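Local coordinates for protein aspartokinase (Clostridium acetobutylicum, PDB 3TVI) that probably catalyses the ATP-dependent phosphorylation of the beta-carboxyl group of L-aspartate, the first step towards threonine, methionine and lysine, at residues N32-R44 and G116-L128. Numbering follows the deposited sequence.
Sequences NRKYIIPSAPGKR and GEYLNGVILAKYL
Asn120 and Ser39 make the hydrogen bond of this contact. Asn120 ND2 donates to Ser39 O at 2.6 Å, with an N-H...O angle of 159°. The acceptor lies close to the amide plane of Asn120. CG of Asn120 sits beside its own backbone N (chi1 -86°), which directs the amide at the loop. The side chains of Pro41 and Asn120 come from opposite directions, with Pro41 CD 3.3 Å from Asn120 ND2. Glu117 reaches the same loop through a chain bent at chi2. Its OE1 lies close to Ala40 N, without the geometry of a hydrogen bond. The strand and helix belong to the alpha/beta core of the amino acid kinase fold. Residues 116-127, the end of helix 109-127, run roughly antiparallel to strand 33-38 of the central sheet; these axes approach to 8.3 Å at 144°. Glu117 is a predicted substrate-binding residue. Ser39 OG bonds Phe9 O, in the predicted ATP-binding segment. Towards the start of the strand the contact becomes looser and mainly apolar. Pro38 CG rests 4.0 Å from Gly121 CA. Ile36 crosses Leu124 at about a right angle, CG2 to CD1 at 3.8 Å. Leu128 CD1 approaches Ile36 CG1 only to 4.4 Å.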
loop_
_atom_site.group_PDB
_atom_site.type_symbol
_atom_site.label_atom_id
_atom_site.label_comp_id
_atom_site.label_asym_id
_atom_site.label_seq_id
_atom_site.Cartn_x
_atom_site.Cartn_y
_atom_site.Cartn_z
ATOM N N ASN B 32 -8.402 46.094 14.693
ATOM C CA ASN B 32 -8.511 44.797 15.352
ATOM C C ASN B 32 -7.210 43.988 15.302
ATOM O O ASN B 32 -7.096 42.938 15.947
ATOM C CB ASN B 32 -9.651 43.984 14.747
ATOM C CG ASN B 32 -11.019 44.571 15.044
ATOM O OD1 ASN B 32 -12.031 43.965 14.710
ATOM N ND2 ASN B 32 -11.063 45.750 15.667
ATOM N N ARG B 33 -6.229 44.467 14.539
ATOM C CA ARG B 33 -4.921 43.824 14.497
ATOM C C ARG B 33 -4.129 44.231 15.728
ATOM O O ARG B 33 -3.220 45.055 15.665
ATOM C CB ARG B 33 -4.187 44.155 13.195
ATOM C CG ARG B 33 -4.769 43.385 12.022
ATOM C CD ARG B 33 -4.335 43.917 10.668
ATOM N NE ARG B 33 -4.960 43.141 9.590
ATOM C CZ ARG B 33 -5.399 43.636 8.431
ATOM N NH1 ARG B 33 -5.328 44.932 8.144
ATOM N NH2 ARG B 33 -5.950 42.823 7.551
ATOM N N LYS B 34 -4.492 43.618 16.850
ATOM C CA LYS B 34 -3.954 43.978 18.154
ATOM C C LYS B 34 -2.566 43.370 18.430
ATOM O O LYS B 34 -1.700 44.039 18.986
ATOM C CB LYS B 34 -4.963 43.583 19.244
ATOM C CG LYS B 34 -6.294 44.328 19.126
ATOM C CD LYS B 34 -7.187 44.165 20.349
ATOM C CE LYS B 34 -7.529 45.508 21.017
ATOM N NZ LYS B 34 -8.230 46.522 20.162
ATOM N N TYR B 35 -2.340 42.122 18.022
ATOM C CA TYR B 35 -1.099 41.413 18.376
ATOM C C TYR B 35 -0.235 41.017 17.176
ATOM O O TYR B 35 -0.735 40.509 16.185
ATOM C CB TYR B 35 -1.447 40.224 19.273
ATOM C CG TYR B 35 -2.282 40.705 20.423
ATOM C CD1 TYR B 35 -1.771 41.630 21.318
ATOM C CD2 TYR B 35 -3.602 40.307 20.575
ATOM C CE1 TYR B 35 -2.537 42.121 22.360
ATOM C CE2 TYR B 35 -4.382 40.791 21.615
ATOM C CZ TYR B 35 -3.841 41.701 22.499
ATOM O OH TYR B 35 -4.590 42.196 23.527
ATOM N N ILE B 36 1.067 41.271 17.289
ATOM C CA ILE B 36 1.991 41.189 16.163
ATOM C C ILE B 36 3.184 40.290 16.478
ATOM O O ILE B 36 3.898 40.516 17.458
ATOM C CB ILE B 36 2.538 42.585 15.792
ATOM C CG1 ILE B 36 1.398 43.520 15.371
ATOM C CG2 ILE B 36 3.566 42.483 14.669
ATOM C CD1 ILE B 36 0.617 44.112 16.525
ATOM N N ILE B 37 3.413 39.290 15.632
ATOM C CA ILE B 37 4.501 38.353 15.834
ATOM C C ILE B 37 5.440 38.400 14.631
ATOM O O ILE B 37 5.028 38.057 13.525
ATOM C CB ILE B 37 3.963 36.930 16.001
ATOM C CG1 ILE B 37 3.151 36.814 17.292
ATOM C CG2 ILE B 37 5.111 35.936 16.031
ATOM C CD1 ILE B 37 1.853 37.596 17.302
ATOM N N PRO B 38 6.701 38.839 14.835
ATOM C CA PRO B 38 7.673 38.972 13.749
ATOM C C PRO B 38 8.664 37.831 13.619
ATOM O O PRO B 38 9.066 37.235 14.613
ATOM C CB PRO B 38 8.447 40.222 14.150
ATOM C CG PRO B 38 8.484 40.134 15.632
ATOM C CD PRO B 38 7.185 39.502 16.058
ATOM N N SER B 39 9.061 37.563 12.382
ATOM C CA SER B 39 10.208 36.727 12.083
ATOM C C SER B 39 11.435 37.616 12.036
ATOM O O SER B 39 11.346 38.804 12.340
ATOM C CB SER B 39 10.026 36.070 10.729
ATOM O OG SER B 39 8.688 35.628 10.601
ATOM N N ALA B 40 12.576 37.044 11.658
ATOM C CA ALA B 40 13.809 37.810 11.503
ATOM C C ALA B 40 13.924 38.194 10.047
ATOM O O ALA B 40 13.311 37.552 9.198
ATOM C CB ALA B 40 15.011 36.992 11.931
ATOM N N PRO B 41 14.711 39.232 9.741
ATOM C CA PRO B 41 14.766 39.704 8.368
ATOM C C PRO B 41 15.162 38.630 7.357
ATOM O O PRO B 41 16.201 37.975 7.495
ATOM C CB PRO B 41 15.817 40.822 8.418
ATOM C CG PRO B 41 15.768 41.310 9.818
ATOM C CD PRO B 41 15.538 40.066 10.629
ATOM N N GLY B 42 14.321 38.470 6.343
ATOM C CA GLY B 42 14.583 37.540 5.265
ATOM C C GLY B 42 15.683 38.037 4.364
ATOM O O GLY B 42 16.037 39.204 4.406
ATOM N N LYS B 43 16.215 37.139 3.541
ATOM C CA LYS B 43 17.263 37.500 2.600
ATOM C C LYS B 43 16.600 38.361 1.543
ATOM O O LYS B 43 15.463 38.111 1.156
ATOM C CB LYS B 43 17.911 36.269 1.961
ATOM C CG LYS B 43 18.007 35.054 2.871
ATOM C CD LYS B 43 19.224 34.186 2.572
ATOM C CE LYS B 43 19.254 33.683 1.140
ATOM N NZ LYS B 43 20.328 32.670 0.979
ATOM N N ARG B 44 17.300 39.388 1.096
ATOM C CA ARG B 44 16.733 40.313 0.116
ATOM C C ARG B 44 17.178 39.976 -1.302
ATOM O O ARG B 44 16.605 40.485 -2.263
ATOM C CB ARG B 44 17.013 41.781 0.490
ATOM C CG ARG B 44 18.406 42.102 1.016
ATOM C CD ARG B 44 18.311 43.068 2.185
ATOM N NE ARG B 44 19.591 43.694 2.534
ATOM C CZ ARG B 44 20.569 43.105 3.215
ATOM N NH1 ARG B 44 20.455 41.850 3.627
ATOM N NH2 ARG B 44 21.674 43.775 3.481
ATOM N N GLY B 116 17.492 37.506 16.344
ATOM C CA GLY B 116 16.937 38.062 15.112
ATOM C C GLY B 116 15.483 38.481 15.276
ATOM O O GLY B 116 15.071 39.536 14.796
ATOM N N GLU B 117 14.712 37.657 15.980
ATOM C CA GLU B 117 13.276 37.880 16.145
ATOM C C GLU B 117 13.078 38.941 17.213
ATOM O O GLU B 117 12.296 39.877 17.039
ATOM C CB GLU B 117 12.541 36.600 16.559
ATOM C CG GLU B 117 13.253 35.282 16.276
ATOM C CD GLU B 117 13.477 35.006 14.800
ATOM O OE1 GLU B 117 12.864 35.715 13.978
ATOM O OE2 GLU B 117 14.257 34.081 14.460
ATOM N N TYR B 118 13.800 38.776 18.319
ATOM C CA TYR B 118 13.850 39.764 19.408
ATOM C C TYR B 118 14.094 41.195 18.909
ATOM O O TYR B 118 13.352 42.113 19.261
ATOM C CB TYR B 118 14.936 39.369 20.424
ATOM C CG TYR B 118 15.131 40.365 21.535
ATOM C CD1 TYR B 118 14.357 40.314 22.683
ATOM C CD2 TYR B 118 16.086 41.372 21.434
ATOM C CE1 TYR B 118 14.526 41.236 23.704
ATOM C CE2 TYR B 118 16.261 42.299 22.447
ATOM C CZ TYR B 118 15.476 42.224 23.580
ATOM O OH TYR B 118 15.639 43.146 24.588
ATOM N N LEU B 119 15.124 41.392 18.094
ATOM C CA LEU B 119 15.453 42.743 17.647
ATOM C C LEU B 119 14.320 43.321 16.797
ATOM O O LEU B 119 13.897 44.458 17.007
ATOM C CB LEU B 119 16.778 42.770 16.885
ATOM C CG LEU B 119 18.035 42.503 17.722
ATOM C CD1 LEU B 119 19.278 42.408 16.846
ATOM C CD2 LEU B 119 18.206 43.581 18.775
ATOM N N ASN B 120 13.815 42.534 15.852
ATOM C CA ASN B 120 12.632 42.938 15.092
ATOM C C ASN B 120 11.464 43.249 16.018
ATOM O O ASN B 120 10.667 44.158 15.759
ATOM C CB ASN B 120 12.220 41.847 14.100
ATOM C CG ASN B 120 12.962 41.946 12.787
ATOM O OD1 ASN B 120 13.783 42.834 12.599
ATOM N ND2 ASN B 120 12.671 41.036 11.866
ATOM N N GLY B 121 11.360 42.482 17.094
ATOM C CA GLY B 121 10.299 42.686 18.057
ATOM C C GLY B 121 10.391 44.057 18.671
ATOM O O GLY B 121 9.421 44.795 18.691
ATOM N N VAL B 122 11.577 44.397 19.157
ATOM C CA VAL B 122 11.762 45.645 19.896
ATOM C C VAL B 122 11.611 46.851 18.966
ATOM O O VAL B 122 11.086 47.886 19.376
ATOM C CB VAL B 122 13.112 45.675 20.639
ATOM C CG1 VAL B 122 13.176 44.546 21.653
ATOM C CG2 VAL B 122 14.265 45.562 19.662
ATOM N N ILE B 123 12.047 46.693 17.717
ATOM C CA ILE B 123 11.911 47.734 16.701
ATOM C C ILE B 123 10.445 47.964 16.369
ATOM O O ILE B 123 9.984 49.105 16.306
ATOM C CB ILE B 123 12.638 47.353 15.396
ATOM C CG1 ILE B 123 14.146 47.346 15.601
ATOM C CG2 ILE B 123 12.284 48.321 14.278
ATOM C CD1 ILE B 123 14.903 46.814 14.410
ATOM N N LEU B 124 9.726 46.871 16.140
ATOM C CA LEU B 124 8.318 46.944 15.781
ATOM C C LEU B 124 7.446 47.498 16.890
ATOM O O LEU B 124 6.476 48.183 16.613
ATOM C CB LEU B 124 7.775 45.570 15.380
ATOM C CG LEU B 124 7.908 45.139 13.918
ATOM C CD1 LEU B 124 6.689 44.311 13.510
ATOM C CD2 LEU B 124 8.063 46.342 12.992
ATOM N N ALA B 125 7.768 47.195 18.140
ATOM C CA ALA B 125 6.988 47.733 19.246
ATOM C C ALA B 125 7.059 49.262 19.213
ATOM O O ALA B 125 6.061 49.947 19.442
ATOM C CB ALA B 125 7.484 47.192 20.582
ATOM N N LYS B 126 8.237 49.791 18.900
ATOM C CA LYS B 126 8.412 51.233 18.824
ATOM C C LYS B 126 7.704 51.758 17.597
ATOM O O LYS B 126 6.883 52.664 17.692
ATOM C CB LYS B 126 9.896 51.607 18.772
ATOM C CG LYS B 126 10.183 53.060 19.100
ATOM C CD LYS B 126 9.956 53.372 20.573
ATOM C CE LYS B 126 9.667 54.854 20.787
ATOM N NZ LYS B 126 9.017 55.129 22.101
ATOM N N TYR B 127 8.003 51.148 16.455
ATOM C CA TYR B 127 7.532 51.623 15.159
ATOM C C TYR B 127 6.026 51.593 15.021
ATOM O O TYR B 127 5.449 52.433 14.318
ATOM C CB TYR B 127 8.150 50.776 14.055
ATOM C CG TYR B 127 7.851 51.229 12.642
ATOM C CD1 TYR B 127 7.324 50.349 11.712
ATOM C CD2 TYR B 127 8.120 52.517 12.232
ATOM C CE1 TYR B 127 7.071 50.746 10.414
ATOM C CE2 TYR B 127 7.864 52.927 10.939
ATOM C CZ TYR B 127 7.340 52.038 10.037
ATOM O OH TYR B 127 7.083 52.435 8.749
ATOM N N LEU B 128 5.400 50.623 15.685
ATOM C CA LEU B 128 3.944 50.447 15.637
ATOM C C LEU B 128 3.277 50.909 16.924
ATOM O O LEU B 128 2.082 50.681 17.121
ATOM C CB LEU B 128 3.586 48.978 15.385
ATOM C CG LEU B 128 4.225 48.358 14.142
ATOM C CD1 LEU B 128 3.995 46.853 14.095
ATOM C CD2 LEU B 128 3.695 49.039 12.890
#